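Local coordinates for hydrophilic protein, virA protein (Chromobacterium violaceum, PDB 3BO6) that probably acts as a phosphothreonine lyase effector of the SpvC family, removing phosphate from phosphothreonine by elimination rather than by hydrolysis, at residues G54-S59 with H67-N72. Residues are numbered along the deposited sequence; the frame is centred on the assembly and turned at random.
Sequences GFQLES and HAHREN
F55 and R70 run alongside each other in the same direction on the buried face of two antiparallel strands. R70 lays its CG over one face of the F55 ring, 3.8 Å from the centroid, in a CH-pi contact displaced toward the rim. Farther out, the guanidinium turns one face to F55 CZ, the two planes 37° apart. An extended chain from CG to NE carries this group past the phenyl to D112, which NH1 meets in a salt bridge, while NH2 is hydrogen-bonded to the carbonyl O of S109. A68 CB continues this buried face, 3.9 Å from L57 CD2 and slightly farther from F55 CD2; M43 of helix 40-44 packs against L57 and A68.

On the other face, Q56 passes over the imidazole of H69. Its CB sits above the ring, 4.0 Å from the centroid, and the amide is turned 65° from the ring plane. With chi1 at 70°, H69 holds CG over its own backbone, flanked by N and C, which brings the ring back toward strand 55-59, against Q56 and E58. E58 OE1 comes up to the ring edge in plane, 3.7 Å from H69 CE1. Water 2 joins H69 ND1 to the carbonyl O of Q56, giving that oxygen a second donor besides H69 N.

Paired backbone bonds link Q56 with H69 and E58 with H67, alternating with the non-hydrogen-bonded pairs F55-R70 and L57-A68. Beyond the F55-R70 pair, E71 N donates to G54 O (3.1 Å), and water 1 bridges the same oxygen to N72 N. The arrangement is that of a beta hairpin, with 55-59 and 65-70 as adjacent strands between 49-52 and 113-117 in the antiparallel sheet of this alpha/beta phosphothreonine lyase fold.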
loop_
_atom_site.group_PDB
_atom_site.type_symbol
_atom_site.label_atom_id
_atom_site.label_comp_id
_atom_site.label_asym_id
_atom_site.label_seq_id
_atom_site.Cartn_x
_atom_site.Cartn_y
_atom_site.Cartn_z
ATOM N N GLY A 54 14.008 1.704 -11.680
ATOM C CA GLY A 54 13.123 0.841 -12.450
ATOM C C GLY A 54 11.638 1.136 -12.309
ATOM O O GLY A 54 10.809 0.420 -12.882
ATOM N N PHE A 55 11.299 2.192 -11.566
ATOM C CA PHE A 55 9.920 2.658 -11.453
ATOM C C PHE A 55 9.708 3.832 -12.422
ATOM O O PHE A 55 10.497 4.782 -12.437
ATOM C CB PHE A 55 9.620 3.119 -10.011
ATOM C CG PHE A 55 9.399 1.997 -9.027
ATOM C CD1 PHE A 55 10.471 1.301 -8.475
ATOM C CD2 PHE A 55 8.113 1.645 -8.636
ATOM C CE1 PHE A 55 10.246 0.268 -7.561
ATOM C CE2 PHE A 55 7.892 0.635 -7.729
ATOM C CZ PHE A 55 8.947 -0.064 -7.194
ATOM N N GLN A 56 8.672 3.747 -13.249
ATOM C CA GLN A 56 8.226 4.872 -14.063
ATOM C C GLN A 56 7.503 5.865 -13.170
ATOM O O GLN A 56 6.643 5.473 -12.375
ATOM C CB GLN A 56 7.275 4.372 -15.148
ATOM C CG GLN A 56 7.894 3.337 -16.085
ATOM C CD GLN A 56 6.968 2.908 -17.213
ATOM O OE1 GLN A 56 7.358 2.152 -18.099
ATOM N NE2 GLN A 56 5.738 3.395 -17.185
ATOM N N LEU A 57 7.842 7.149 -13.296
ATOM C CA LEU A 57 7.240 8.190 -12.476
ATOM C C LEU A 57 6.401 9.136 -13.327
ATOM O O LEU A 57 6.796 9.488 -14.442
ATOM C CB LEU A 57 8.315 9.004 -11.761
ATOM C CG LEU A 57 9.447 8.231 -11.081
ATOM C CD1 LEU A 57 10.449 9.210 -10.466
ATOM C CD2 LEU A 57 8.868 7.318 -10.003
ATOM N N GLU A 58 5.274 9.584 -12.782
ATOM C CA GLU A 58 4.385 10.497 -13.504
ATOM C C GLU A 58 3.790 11.520 -12.564
ATOM O O GLU A 58 3.332 11.179 -11.475
ATOM C CB GLU A 58 3.255 9.712 -14.172
ATOM C CG GLU A 58 3.725 8.605 -15.092
ATOM C CD GLU A 58 2.660 7.550 -15.310
ATOM O OE1 GLU A 58 2.709 6.861 -16.350
ATOM O OE2 GLU A 58 1.772 7.413 -14.442
ATOM N N SER A 59 3.784 12.776 -12.988
ATOM C CA SER A 59 3.095 13.816 -12.238
ATOM C C SER A 59 2.774 15.011 -13.140
ATOM O O SER A 59 3.608 15.897 -13.315
ATOM C CB SER A 59 3.948 14.280 -11.057
ATOM O OG SER A 59 3.262 15.243 -10.283
ATOM N N HIS A 67 2.698 9.396 -9.290
ATOM C CA HIS A 67 2.564 7.948 -9.430
ATOM C C HIS A 67 3.908 7.287 -9.696
ATOM O O HIS A 67 4.745 7.826 -10.410
ATOM C CB HIS A 67 1.651 7.628 -10.614
ATOM C CG HIS A 67 0.340 8.350 -10.588
ATOM N ND1 HIS A 67 -0.813 7.767 -10.112
ATOM C CD2 HIS A 67 -0.002 9.602 -10.976
ATOM C CE1 HIS A 67 -1.812 8.626 -10.210
ATOM N NE2 HIS A 67 -1.348 9.745 -10.732
ATOM N N ALA A 68 4.063 6.068 -9.189
ATOM C CA ALA A 68 5.221 5.249 -9.461
ATOM C C ALA A 68 4.740 3.846 -9.789
ATOM O O ALA A 68 3.914 3.285 -9.058
ATOM C CB ALA A 68 6.130 5.209 -8.235
ATOM N N HIS A 69 5.280 3.253 -10.849
ATOM C CA HIS A 69 4.983 1.857 -11.141
ATOM C C HIS A 69 6.155 1.205 -11.842
ATOM O O HIS A 69 6.776 1.809 -12.695
ATOM C CB HIS A 69 3.698 1.678 -11.934
ATOM C CG HIS A 69 3.787 2.149 -13.344
ATOM N ND1 HIS A 69 3.475 3.438 -13.714
ATOM C CD2 HIS A 69 4.143 1.503 -14.478
ATOM C CE1 HIS A 69 3.640 3.569 -15.020
ATOM N NE2 HIS A 69 4.043 2.408 -15.506
ATOM N N ARG A 70 6.451 -0.040 -11.493
ATOM C CA ARG A 70 7.557 -0.743 -12.128
ATOM C C ARG A 70 7.330 -0.928 -13.616
ATOM O O ARG A 70 6.253 -1.341 -14.049
ATOM C CB ARG A 70 7.736 -2.123 -11.501
ATOM C CG ARG A 70 8.372 -2.099 -10.134
ATOM C CD ARG A 70 8.686 -3.503 -9.664
ATOM N NE ARG A 70 9.588 -3.518 -8.517
ATOM C CZ ARG A 70 9.290 -4.056 -7.335
ATOM N NH1 ARG A 70 8.101 -4.601 -7.129
ATOM N NH2 ARG A 70 10.186 -4.033 -6.354
ATOM N N GLU A 71 8.360 -0.622 -14.401
ATOM C CA GLU A 71 8.341 -0.894 -15.818
ATOM C C GLU A 71 8.181 -2.392 -16.033
ATOM O O GLU A 71 7.472 -2.822 -16.941
ATOM C CB GLU A 71 9.637 -0.377 -16.436
ATOM C CG GLU A 71 9.756 -0.581 -17.918
ATOM C CD GLU A 71 11.031 0.032 -18.447
ATOM O OE1 GLU A 71 11.308 1.209 -18.133
ATOM O OE2 GLU A 71 11.758 -0.660 -19.159
ATOM N N ASN A 72 8.847 -3.179 -15.192
ATOM C CA ASN A 72 8.730 -4.639 -15.222
ATOM C C ASN A 72 8.184 -5.138 -13.883
ATOM O O ASN A 72 8.928 -5.259 -12.907
ATOM C CB ASN A 72 10.084 -5.294 -15.525
ATOM C CG ASN A 72 10.498 -5.121 -16.970
ATOM O OD1 ASN A 72 9.820 -5.600 -17.880
ATOM N ND2 ASN A 72 11.610 -4.444 -17.185
HETATM O O HOH W 1 10.947 -2.235 -13.409
HETATM O O HOH W 2 3.887 5.941 -13.044
#